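Local coordinates for protein Phenylalanine/tyrosine ammonia-lyase (Rhodosporidium toruloides, PDB 1Y2M) that catalyses the non-oxidative deamination of L-phenylalanine to trans-cinnamate and of L-tyrosine to p-coumarate, working as a homotetramer built as a dimer of dimers, at residues B[369-374]-B[429-434]; B[65-70]-B[172-177]; B[232-235]-B[240-243]; B[676-681]-B[689-694]. One frame throughout, in Å; residues are numbered along the deposited sequence.

Interaction 1. Residues B[369-374]-B[429-434]; sequences PQWLGP and LAQIGK
W371 reaches across from helix 368-391 and gives its indole N-H to a backbone carbonyl of helix 416-443: NE1 lies 2.9 Å from Q431 O, with an angle of 158° at the hydrogen. The oxygen sits at the edge of the indole, in its plane, while NE1 stands above the plane of the carbonyl group rather than on a lone pair. The side chain of the same glutamine comes to the six-membered part of the indole, Q431 OE1 lying 3.3 Å from W371 CZ2. The amide and ring planes are 32° apart. The indole is thrown across to the other helix by a first torsion of -169°, which sets CG opposite the backbone N. The next residue on each helix adds an apolar contact, L372 CD2 against I432 CG1 at 4.1 Å.

Further out, Q431 NE2 donates to T489 O of the second subunit, holding the amide, and N503 of that subunit packs on W371. L372 and I432 both also touch S293 of helix 273-303. With a leucine in place of W371, Q431 O would probably lose its indole donor and a gap would open between the two helices. The arrangement is a buried helix-helix contact, bridged by a side-chain-to-backbone bond, in the largely helical core of the PAL/histidase fold, beside a subunit interface.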
loop_
_atom_site.group_PDB
_atom_site.type_symbol
_atom_site.label_atom_id
_atom_site.label_comp_id
_atom_site.label_asym_id
_atom_site.label_seq_id
_atom_site.Cartn_x
_atom_site.Cartn_y
_atom_site.Cartn_z
ATOM N N PRO B 369 21.177 -7.801 -14.423
ATOM C CA PRO B 369 21.751 -8.529 -13.230
ATOM C C PRO B 369 21.617 -7.714 -11.934
ATOM O O PRO B 369 21.404 -8.280 -10.844
ATOM C CB PRO B 369 23.212 -8.753 -13.605
ATOM C CG PRO B 369 23.235 -8.597 -15.147
ATOM C CD PRO B 369 22.228 -7.519 -15.432
ATOM N N GLN B 370 21.811 -6.413 -12.073
ATOM C CA GLN B 370 21.733 -5.511 -10.954
ATOM C C GLN B 370 20.281 -5.409 -10.451
ATOM O O GLN B 370 20.036 -5.140 -9.268
ATOM C CB GLN B 370 22.313 -4.141 -11.339
ATOM C CG GLN B 370 23.787 -4.122 -11.693
ATOM C CD GLN B 370 24.060 -4.405 -13.123
ATOM O OE1 GLN B 370 23.168 -4.747 -13.867
ATOM N NE2 GLN B 370 25.317 -4.216 -13.532
ATOM N N TRP B 371 19.302 -5.611 -11.339
ATOM C CA TRP B 371 17.904 -5.535 -10.959
ATOM C C TRP B 371 17.442 -6.872 -10.341
ATOM O O TRP B 371 16.718 -6.899 -9.328
ATOM C CB TRP B 371 17.063 -5.315 -12.213
ATOM C CG TRP B 371 15.617 -4.953 -11.898
ATOM C CD1 TRP B 371 14.504 -5.753 -11.924
ATOM C CD2 TRP B 371 15.147 -3.647 -11.513
ATOM N NE1 TRP B 371 13.376 -5.012 -11.604
ATOM C CE2 TRP B 371 13.746 -3.724 -11.350
ATOM C CE3 TRP B 371 15.786 -2.426 -11.269
ATOM C CZ2 TRP B 371 12.975 -2.612 -10.968
ATOM C CZ3 TRP B 371 15.009 -1.338 -10.893
ATOM C CH2 TRP B 371 13.637 -1.445 -10.741
ATOM N N LEU B 372 17.827 -7.978 -10.965
ATOM C CA LEU B 372 17.364 -9.281 -10.501
ATOM C C LEU B 372 18.172 -9.806 -9.298
ATOM O O LEU B 372 17.688 -10.621 -8.479
ATOM C CB LEU B 372 17.440 -10.255 -11.666
ATOM C CG LEU B 372 16.403 -10.032 -12.786
ATOM C CD1 LEU B 372 16.701 -10.965 -13.979
ATOM C CD2 LEU B 372 14.982 -10.191 -12.346
ATOM N N GLY B 373 19.454 -9.436 -9.206
ATOM C CA GLY B 373 20.325 -9.989 -8.169
ATOM C C GLY B 373 19.746 -9.865 -6.759
ATOM O O GLY B 373 19.663 -10.864 -6.000
ATOM N N PRO B 374 19.319 -8.655 -6.394
ATOM C CA PRO B 374 18.816 -8.506 -5.033
ATOM C C PRO B 374 17.648 -9.380 -4.674
ATOM O O PRO B 374 17.605 -9.978 -3.587
ATOM C CB PRO B 374 18.488 -7.019 -4.945
ATOM C CG PRO B 374 19.465 -6.385 -5.837
ATOM C CD PRO B 374 19.447 -7.350 -7.046
ATOM N N LEU B 429 8.434 -10.679 -6.988
ATOM C CA LEU B 429 7.631 -11.046 -8.179
ATOM C C LEU B 429 7.238 -9.772 -8.937
ATOM O O LEU B 429 7.233 -9.730 -10.184
ATOM C CB LEU B 429 6.421 -11.892 -7.802
ATOM C CG LEU B 429 6.772 -13.271 -7.244
ATOM C CD1 LEU B 429 5.559 -13.909 -6.597
ATOM C CD2 LEU B 429 7.404 -14.161 -8.338
ATOM N N ALA B 430 6.902 -8.724 -8.195
ATOM C CA ALA B 430 6.519 -7.475 -8.831
ATOM C C ALA B 430 7.737 -6.849 -9.529
ATOM O O ALA B 430 7.613 -6.233 -10.585
ATOM C CB ALA B 430 5.962 -6.515 -7.816
ATOM N N GLN B 431 8.907 -6.988 -8.934
ATOM C CA GLN B 431 10.132 -6.450 -9.523
ATOM C C GLN B 431 10.557 -7.223 -10.782
ATOM O O GLN B 431 10.990 -6.621 -11.783
ATOM C CB GLN B 431 11.300 -6.423 -8.542
ATOM C CG GLN B 431 11.031 -5.523 -7.331
ATOM C CD GLN B 431 10.610 -4.161 -7.727
ATOM O OE1 GLN B 431 11.445 -3.337 -8.107
ATOM N NE2 GLN B 431 9.293 -3.888 -7.649
ATOM N N ILE B 432 10.465 -8.549 -10.742
ATOM C CA ILE B 432 10.679 -9.366 -11.943
ATOM C C ILE B 432 9.693 -8.917 -13.017
ATOM O O ILE B 432 10.062 -8.634 -14.162
ATOM C CB ILE B 432 10.447 -10.880 -11.659
ATOM C CG1 ILE B 432 11.468 -11.413 -10.644
ATOM C CG2 ILE B 432 10.503 -11.680 -12.980
ATOM C CD1 ILE B 432 11.161 -12.779 -10.110
ATOM N N GLY B 433 8.407 -8.838 -12.658
ATOM C CA GLY B 433 7.386 -8.415 -13.626
ATOM C C GLY B 433 7.715 -7.036 -14.251
ATOM O O GLY B 433 7.643 -6.860 -15.483
ATOM N N LYS B 434 8.054 -6.038 -13.450
ATOM C CA LYS B 434 8.411 -4.742 -14.003
ATOM C C LYS B 434 9.579 -4.858 -14.983
ATOM O O LYS B 434 9.522 -4.300 -16.064
ATOM C CB LYS B 434 8.703 -3.767 -12.870
ATOM C CG LYS B 434 9.056 -2.395 -13.371
ATOM C CD LYS B 434 7.909 -1.659 -14.048
ATOM C CE LYS B 434 8.350 -0.244 -14.418
ATOM N NZ LYS B 434 7.274 0.725 -14.903
#

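Interaction 2. Residues B[65-70]-B[172-177]; sequences YSLNLG and RVNSLT
L67 packs on N174 where the turn leading into helix 69-77 meets the C-terminal part of helix 162-176, in the aromatic amino acid lyase fold. The leucine branch CD2 lies 3.8 Å from N174 CB, and L67 CB sits 3.9 Å from both amide ends, OD1 and ND2, of N174. The L67 side chain starts out trans, CG pointing away from the backbone N (chi1 177°), and chi2 near 62° places CD2 beside the asparagine's CB and CG. N174 leaves its helix with a similar first torsion (chi1 -170°) and its CB directed at the loop, which brings the amide up against L67 CB. L62 of strand 60-62 touches both side chains.

The polar end of N174 is well used. OD1 accepts from G64 N, just ahead of the loop segment, and also from a water 2.7 Å away, which in turn takes a weak bond from S66 N; ND2 has a weak bond to G391 O. The buried amide is thus tied both to the turn and to a neighbouring part of the chain. N68 occupies the N-cap position of helix 69-77, its OD1 accepting from D71 N.

Near the end of helix 162-176 the hydroxyls turn back on the backbone. T177 gives its OG1 hydrogen to N174 O at 2.8 Å, and S175 OG donates to R172 O, also at 2.8 Å, while accepting from R172 NH1 at 3.1 Å.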
loop_
_atom_site.group_PDB
_atom_site.type_symbol
_atom_site.label_atom_id
_atom_site.label_comp_id
_atom_site.label_asym_id
_atom_site.label_seq_id
_atom_site.Cartn_x
_atom_site.Cartn_y
_atom_site.Cartn_z
ATOM N N TYR B 65 13.481 -34.179 10.590
ATOM C CA TYR B 65 14.690 -33.340 10.353
ATOM C C TYR B 65 15.146 -33.229 8.883
ATOM O O TYR B 65 15.741 -32.215 8.509
ATOM C CB TYR B 65 15.871 -33.867 11.195
ATOM C CG TYR B 65 15.674 -33.729 12.666
ATOM C CD1 TYR B 65 16.219 -32.653 13.365
ATOM C CD2 TYR B 65 14.918 -34.657 13.377
ATOM C CE1 TYR B 65 16.008 -32.514 14.749
ATOM C CE2 TYR B 65 14.673 -34.510 14.725
ATOM C CZ TYR B 65 15.206 -33.436 15.407
ATOM O OH TYR B 65 14.930 -33.320 16.731
ATOM N N SER B 66 14.904 -34.280 8.079
ATOM C CA SER B 66 15.416 -34.429 6.716
ATOM C C SER B 66 14.565 -33.806 5.655
ATOM O O SER B 66 15.007 -33.650 4.515
ATOM C CB SER B 66 15.540 -35.939 6.349
ATOM O OG SER B 66 16.448 -36.591 7.187
ATOM N N LEU B 67 13.300 -33.540 5.981
ATOM C CA LEU B 67 12.343 -33.131 4.975
ATOM C C LEU B 67 12.816 -31.847 4.324
ATOM O O LEU B 67 13.136 -30.885 5.024
ATOM C CB LEU B 67 10.996 -32.886 5.626
ATOM C CG LEU B 67 9.854 -32.389 4.774
ATOM C CD1 LEU B 67 9.554 -33.413 3.713
ATOM C CD2 LEU B 67 8.589 -32.042 5.563
ATOM N N ASN B 68 12.811 -31.801 2.993
ATOM C CA ASN B 68 13.197 -30.570 2.280
ATOM C C ASN B 68 12.071 -30.073 1.403
ATOM O O ASN B 68 11.005 -30.699 1.325
ATOM C CB ASN B 68 14.479 -30.766 1.464
ATOM C CG ASN B 68 14.335 -31.829 0.380
ATOM O OD1 ASN B 68 13.326 -31.859 -0.350
ATOM N ND2 ASN B 68 15.334 -32.687 0.256
ATOM N N LEU B 69 12.254 -28.926 0.773
ATOM C CA LEU B 69 11.154 -28.295 0.101
ATOM C C LEU B 69 10.743 -28.986 -1.185
ATOM O O LEU B 69 9.542 -29.094 -1.502
ATOM C CB LEU B 69 11.446 -26.806 -0.121
ATOM C CG LEU B 69 11.752 -25.965 1.119
ATOM C CD1 LEU B 69 11.781 -24.513 0.749
ATOM C CD2 LEU B 69 10.698 -26.282 2.131
ATOM N N GLY B 70 11.725 -29.537 -1.902
ATOM C CA GLY B 70 11.400 -30.386 -3.045
ATOM C C GLY B 70 10.551 -31.583 -2.653
ATOM O O GLY B 70 9.624 -31.938 -3.383
ATOM N N ARG B 172 2.772 -31.356 8.757
ATOM C CA ARG B 172 2.212 -31.604 10.090
ATOM C C ARG B 172 2.761 -32.912 10.653
ATOM O O ARG B 172 3.199 -32.950 11.806
ATOM C CB ARG B 172 0.682 -31.670 10.055
ATOM C CG ARG B 172 0.060 -32.080 11.372
ATOM C CD ARG B 172 0.926 -31.532 12.534
ATOM N NE ARG B 172 0.320 -30.403 13.069
ATOM C CZ ARG B 172 0.851 -29.471 13.851
ATOM N NH1 ARG B 172 2.121 -29.413 14.282
ATOM N NH2 ARG B 172 0.027 -28.548 14.206
ATOM N N VAL B 173 2.777 -33.976 9.856
ATOM C CA VAL B 173 3.321 -35.245 10.313
ATOM C C VAL B 173 4.796 -35.101 10.695
ATOM O O VAL B 173 5.229 -35.559 11.758
ATOM C CB VAL B 173 3.140 -36.385 9.281
ATOM C CG1 VAL B 173 3.887 -37.627 9.687
ATOM C CG2 VAL B 173 1.639 -36.689 9.093
ATOM N N ASN B 174 5.571 -34.510 9.799
ATOM C CA ASN B 174 6.990 -34.374 10.056
ATOM C C ASN B 174 7.214 -33.659 11.366
ATOM O O ASN B 174 8.044 -34.095 12.155
ATOM C CB ASN B 174 7.661 -33.620 8.927
ATOM C CG ASN B 174 9.185 -33.656 9.014
ATOM O OD1 ASN B 174 9.791 -34.698 8.819
ATOM N ND2 ASN B 174 9.799 -32.496 9.282
ATOM N N SER B 175 6.472 -32.579 11.596
ATOM C CA SER B 175 6.674 -31.734 12.797
ATOM C C SER B 175 6.315 -32.450 14.104
ATOM O O SER B 175 6.805 -32.087 15.201
ATOM C CB SER B 175 5.904 -30.416 12.708
ATOM O OG SER B 175 4.506 -30.629 12.757
ATOM N N LEU B 176 5.479 -33.474 14.002
ATOM C CA LEU B 176 5.114 -34.305 15.170
ATOM C C LEU B 176 5.988 -35.549 15.386
ATOM O O LEU B 176 5.913 -36.165 16.457
ATOM C CB LEU B 176 3.640 -34.707 15.076
ATOM C CG LEU B 176 2.637 -33.531 15.091
ATOM C CD1 LEU B 176 1.251 -34.025 14.789
ATOM C CD2 LEU B 176 2.630 -32.748 16.403
ATOM N N THR B 177 6.824 -35.914 14.388
ATOM C CA THR B 177 7.702 -37.060 14.529
ATOM C C THR B 177 8.884 -36.717 15.421
ATOM O O THR B 177 9.653 -37.595 15.797
ATOM C CB THR B 177 8.274 -37.596 13.217
ATOM O OG1 THR B 177 9.156 -36.626 12.652
ATOM C CG2 THR B 177 7.167 -37.926 12.256
HETATM O O HOH W 1 11.918 -35.761 7.566
#

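Interaction 3. Residues B[232-235]-B[240-243]; sequences KVHV and KEKI
A histidine-carboxylate hydrogen bond runs diagonally over this beta hairpin, joining residues that are not cross-strand partners: H234 NE2 donates to E241 OE1 at 2.6 Å, although H234 is paired with I243. The bond is short and fairly straight (162°). OE1 receives it through its anti lone pair, near the plane of the imidazole, and the ring and carboxylate planes are turned 65° apart. A chi1 of 171° turns the imidazole of H234 to the side of its own carbonyl carbon and on toward the glutamate, while E241 runs extended beyond CG to meet it. The other oxygen, E241 OE2, accepts from L152 N of the third subunit, so both ends of the carboxylate are engaged. A phenylalanine in place of H234 would probably leave E241 OE1 without its donor in this hairpin and the carboxylate less firmly positioned.

Beneath this, V235 and K242 form the hydrogen-bonded antiparallel pair: V235 N to K242 O is 3.0 Å, and K242 N to V235 O is 2.8 Å. H234 and I243 are the adjoining non-hydrogen-bonded pair, where H234 CA makes a CA-H...O contact with K242 O. At the far end I243 CG2 packs on K232 CB at 3.8 Å.

Strand 232-237 is the middle one of a small three-stranded antiparallel sheet, with 200-201 beside it and 240-245 on its other flank; V233 and V235 pack against A249 of helix 246-252.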
loop_
_atom_site.group_PDB
_atom_site.type_symbol
_atom_site.label_atom_id
_atom_site.label_comp_id
_atom_site.label_asym_id
_atom_site.label_seq_id
_atom_site.Cartn_x
_atom_site.Cartn_y
_atom_site.Cartn_z
ATOM N N LYS B 232 -16.055 -32.899 5.676
ATOM C CA LYS B 232 -16.087 -33.323 4.264
ATOM C C LYS B 232 -14.676 -33.501 3.727
ATOM O O LYS B 232 -13.761 -32.763 4.090
ATOM C CB LYS B 232 -16.873 -32.322 3.397
ATOM C CG LYS B 232 -17.991 -31.539 4.125
ATOM C CD LYS B 232 -19.324 -32.196 4.169
ATOM C CE LYS B 232 -20.368 -31.188 4.747
ATOM N NZ LYS B 232 -21.823 -31.581 4.466
ATOM N N VAL B 233 -14.506 -34.468 2.823
ATOM C CA VAL B 233 -13.212 -34.734 2.213
ATOM C C VAL B 233 -13.387 -34.989 0.739
ATOM O O VAL B 233 -14.457 -35.368 0.295
ATOM C CB VAL B 233 -12.505 -35.954 2.894
ATOM C CG1 VAL B 233 -12.327 -35.687 4.386
ATOM C CG2 VAL B 233 -13.320 -37.237 2.628
ATOM N N HIS B 234 -12.327 -34.741 -0.022
ATOM C CA HIS B 234 -12.296 -34.948 -1.458
ATOM C C HIS B 234 -11.527 -36.268 -1.711
ATOM O O HIS B 234 -10.490 -36.515 -1.098
ATOM C CB HIS B 234 -11.592 -33.784 -2.116
ATOM C CG HIS B 234 -11.305 -33.980 -3.565
ATOM N ND1 HIS B 234 -10.272 -34.769 -4.018
ATOM C CD2 HIS B 234 -11.848 -33.400 -4.652
ATOM C CE1 HIS B 234 -10.242 -34.725 -5.343
ATOM N NE2 HIS B 234 -11.180 -33.882 -5.752
ATOM N N VAL B 235 -12.074 -37.113 -2.568
ATOM C CA VAL B 235 -11.463 -38.341 -3.042
ATOM C C VAL B 235 -11.777 -38.510 -4.513
ATOM O O VAL B 235 -12.802 -38.034 -5.002
ATOM C CB VAL B 235 -11.990 -39.585 -2.306
ATOM C CG1 VAL B 235 -11.734 -39.442 -0.822
ATOM C CG2 VAL B 235 -13.508 -39.840 -2.584
ATOM N N LYS B 240 -14.204 -40.636 -10.630
ATOM C CA LYS B 240 -14.841 -39.321 -10.438
ATOM C C LYS B 240 -14.325 -38.679 -9.176
ATOM O O LYS B 240 -14.173 -39.353 -8.170
ATOM C CB LYS B 240 -16.354 -39.459 -10.239
ATOM C CG LYS B 240 -17.103 -39.885 -11.502
ATOM C CD LYS B 240 -18.560 -40.256 -11.218
ATOM C CE LYS B 240 -18.708 -41.649 -10.521
ATOM N NZ LYS B 240 -18.242 -42.868 -11.297
ATOM N N GLU B 241 -14.115 -37.366 -9.225
ATOM C CA GLU B 241 -13.911 -36.617 -8.011
ATOM C C GLU B 241 -15.225 -36.597 -7.245
ATOM O O GLU B 241 -16.270 -36.230 -7.795
ATOM C CB GLU B 241 -13.514 -35.172 -8.300
ATOM C CG GLU B 241 -12.117 -34.980 -8.887
ATOM C CD GLU B 241 -11.818 -33.543 -9.116
ATOM O OE1 GLU B 241 -11.425 -32.811 -8.150
ATOM O OE2 GLU B 241 -12.090 -33.087 -10.260
ATOM N N LYS B 242 -15.160 -36.877 -5.949
ATOM C CA LYS B 242 -16.316 -36.838 -5.076
ATOM C C LYS B 242 -15.960 -36.089 -3.799
ATOM O O LYS B 242 -14.799 -36.109 -3.377
ATOM C CB LYS B 242 -16.742 -38.248 -4.697
ATOM C CG LYS B 242 -17.030 -39.098 -5.884
ATOM C CD LYS B 242 -17.672 -40.386 -5.494
ATOM C CE LYS B 242 -17.948 -41.195 -6.730
ATOM N NZ LYS B 242 -18.619 -42.493 -6.376
ATOM N N ILE B 243 -16.955 -35.440 -3.211
ATOM C CA ILE B 243 -16.848 -34.896 -1.861
ATOM C C ILE B 243 -17.798 -35.659 -0.980
ATOM O O ILE B 243 -18.991 -35.672 -1.208
ATOM C CB ILE B 243 -17.131 -33.375 -1.787
ATOM C CG1 ILE B 243 -16.050 -32.601 -2.571
ATOM C CG2 ILE B 243 -17.072 -32.867 -0.318
ATOM C CD1 ILE B 243 -16.391 -31.131 -2.849
#

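Interaction 4. Residues B[676-681]-B[689-694]; sequences KARRGD and VTIGSN
R678 lays the flat of its guanidinium over I691 and aims its edge at the backbone just before helix 691-703. I691 CG1 lies over one face of the guanidinium, 3.7 Å from R678 NH1, and is also 3.8 Å from R678 CD, the two side chains crossing at about a right angle. At the edge, R678 NH1 donates to V689 O at 2.9 Å; the bond is nearly straight (164°), with the oxygen in the guanidinium plane and the donor in the carbonyl plane. NH2 makes a weak second bond to the same oxygen, at 3.4 Å. The arginine is stretched from CG to NE and leaves its backbone in the trans conformation (chi1 -169°), a long reach that carries the charged end across.

On its own segment NH2 also forms a salt bridge with D681 OD1 at 2.9 Å, though OD1 sits tilted out of the guanidinium plane. The helix beyond starts with T690 at the N-cap: its OG1 accepts from S693 N at 3.1 Å. Outside, R678 NE forms a salt bridge with E136 of the third subunit, while H466 and Y529 touch both R678 and I691.

The buried arginine charge thus faces two carboxylates, one from each of two subunits, as well as a carbonyl. That combination probably offsets its cost of burial, keeps the guanidinium from turning, and links the loop carrying R678 and the start of helix 691-703 to the neighbouring subunit.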
loop_
_atom_site.group_PDB
_atom_site.type_symbol
_atom_site.label_atom_id
_atom_site.label_comp_id
_atom_site.label_asym_id
_atom_site.label_seq_id
_atom_site.Cartn_x
_atom_site.Cartn_y
_atom_site.Cartn_z
ATOM N N LYS B 676 3.239 -21.541 -32.896
ATOM C CA LYS B 676 3.933 -21.191 -34.127
ATOM C C LYS B 676 4.024 -19.656 -34.229
ATOM O O LYS B 676 3.220 -18.894 -33.662
ATOM C CB LYS B 676 3.215 -21.754 -35.354
ATOM C CG LYS B 676 3.064 -23.291 -35.372
ATOM C CD LYS B 676 4.403 -24.057 -35.040
ATOM C CE LYS B 676 4.426 -25.599 -35.167
ATOM N NZ LYS B 676 3.569 -26.206 -34.189
ATOM N N ALA B 677 4.977 -19.203 -35.019
ATOM C CA ALA B 677 4.941 -17.821 -35.503
ATOM C C ALA B 677 3.581 -17.560 -36.180
ATOM O O ALA B 677 2.962 -18.482 -36.717
ATOM C CB ALA B 677 6.041 -17.590 -36.472
ATOM N N ARG B 678 3.153 -16.303 -36.177
ATOM C CA ARG B 678 1.853 -15.910 -36.692
ATOM C C ARG B 678 2.005 -14.979 -37.867
ATOM O O ARG B 678 2.621 -13.891 -37.763
ATOM C CB ARG B 678 1.034 -15.193 -35.629
ATOM C CG ARG B 678 -0.426 -15.007 -36.039
ATOM C CD ARG B 678 -1.200 -14.152 -35.047
ATOM N NE ARG B 678 -2.650 -14.260 -35.324
ATOM C CZ ARG B 678 -3.440 -15.225 -34.857
ATOM N NH1 ARG B 678 -3.010 -16.131 -34.000
ATOM N NH2 ARG B 678 -4.701 -15.249 -35.236
ATOM N N ARG B 679 1.471 -15.385 -38.995
ATOM C CA ARG B 679 1.654 -14.595 -40.216
ATOM C C ARG B 679 0.686 -13.461 -40.382
ATOM O O ARG B 679 1.053 -12.450 -40.932
ATOM C CB ARG B 679 1.545 -15.468 -41.452
ATOM C CG ARG B 679 2.066 -14.788 -42.686
ATOM C CD ARG B 679 2.381 -15.711 -43.835
ATOM N NE ARG B 679 3.130 -15.043 -44.897
ATOM C CZ ARG B 679 3.452 -15.584 -46.067
ATOM N NH1 ARG B 679 3.144 -16.863 -46.368
ATOM N NH2 ARG B 679 4.145 -14.847 -46.939
ATOM N N GLY B 680 -0.552 -13.610 -39.870
ATOM C CA GLY B 680 -1.513 -12.519 -39.875
ATOM C C GLY B 680 -2.835 -12.897 -40.520
ATOM O O GLY B 680 -2.869 -13.401 -41.650
ATOM N N ASP B 681 -3.932 -12.675 -39.782
ATOM C CA ASP B 681 -5.258 -13.054 -40.281
ATOM C C ASP B 681 -5.609 -12.404 -41.632
ATOM O O ASP B 681 -6.270 -13.002 -42.453
ATOM C CB ASP B 681 -6.343 -12.683 -39.291
ATOM C CG ASP B 681 -6.313 -13.530 -38.030
ATOM O OD1 ASP B 681 -5.461 -14.433 -37.903
ATOM O OD2 ASP B 681 -7.183 -13.277 -37.160
ATOM N N VAL B 689 -6.812 -19.532 -35.097
ATOM C CA VAL B 689 -6.847 -19.721 -33.650
ATOM C C VAL B 689 -6.095 -18.571 -33.011
ATOM O O VAL B 689 -5.040 -18.177 -33.520
ATOM C CB VAL B 689 -6.225 -21.093 -33.285
ATOM C CG1 VAL B 689 -5.911 -21.168 -31.826
ATOM C CG2 VAL B 689 -7.206 -22.211 -33.672
ATOM N N THR B 690 -6.642 -17.977 -31.959
ATOM C CA THR B 690 -6.235 -16.674 -31.513
ATOM C C THR B 690 -4.892 -16.657 -30.859
ATOM O O THR B 690 -4.382 -17.654 -30.325
ATOM C CB THR B 690 -7.236 -16.094 -30.472
ATOM O OG1 THR B 690 -7.296 -17.002 -29.358
ATOM C CG2 THR B 690 -8.623 -15.894 -31.109
ATOM N N ILE B 691 -4.348 -15.456 -30.818
ATOM C CA ILE B 691 -3.122 -15.208 -30.058
ATOM C C ILE B 691 -3.266 -15.682 -28.612
ATOM O O ILE B 691 -2.338 -16.361 -28.063
ATOM C CB ILE B 691 -2.826 -13.705 -30.120
ATOM C CG1 ILE B 691 -2.471 -13.344 -31.560
ATOM C CG2 ILE B 691 -1.676 -13.298 -29.118
ATOM C CD1 ILE B 691 -2.589 -11.857 -31.828
ATOM N N GLY B 692 -4.405 -15.364 -28.004
ATOM C CA GLY B 692 -4.659 -15.768 -26.610
ATOM C C GLY B 692 -4.623 -17.265 -26.394
ATOM O O GLY B 692 -4.079 -17.736 -25.396
ATOM N N SER B 693 -5.197 -18.010 -27.348
ATOM C CA SER B 693 -5.201 -19.474 -27.286
ATOM C C SER B 693 -3.785 -20.001 -27.267
ATOM O O SER B 693 -3.477 -20.937 -26.552
ATOM C CB SER B 693 -5.983 -20.079 -28.437
ATOM O OG SER B 693 -7.388 -19.865 -28.276
ATOM N N ASN B 694 -2.901 -19.352 -28.028
ATOM C CA ASN B 694 -1.477 -19.755 -28.069
ATOM C C ASN B 694 -0.718 -19.356 -26.794
ATOM O O ASN B 694 0.036 -20.172 -26.220
ATOM C CB ASN B 694 -0.805 -19.254 -29.365
ATOM C CG ASN B 694 -1.402 -19.928 -30.592
ATOM O OD1 ASN B 694 -1.862 -19.296 -31.550
ATOM N ND2 ASN B 694 -1.442 -21.237 -30.553
#

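How the interactions relate
Along the chain the contacts follow one another as interaction 2, then 3, then 1, then 4, each closing before the next opens, although interaction 2 spans about a hundred residues and interaction 1 more than fifty. None touches another; centres lie from about 26 Å (interactions 2 and 3) to about 46 Å (2 and 4) apart, the latter two on opposite sides of the chain's centre. Helix 368-391 carries half of interaction 1 and packs on L69 of interaction 2. Interaction 1 lies nearest the centre, joining long core helices, whereas 3 and 4 are local turns-back of the chain. Interactions 1, 3 and 4 meet other subunits, so the tetramer is engaged at several separate places.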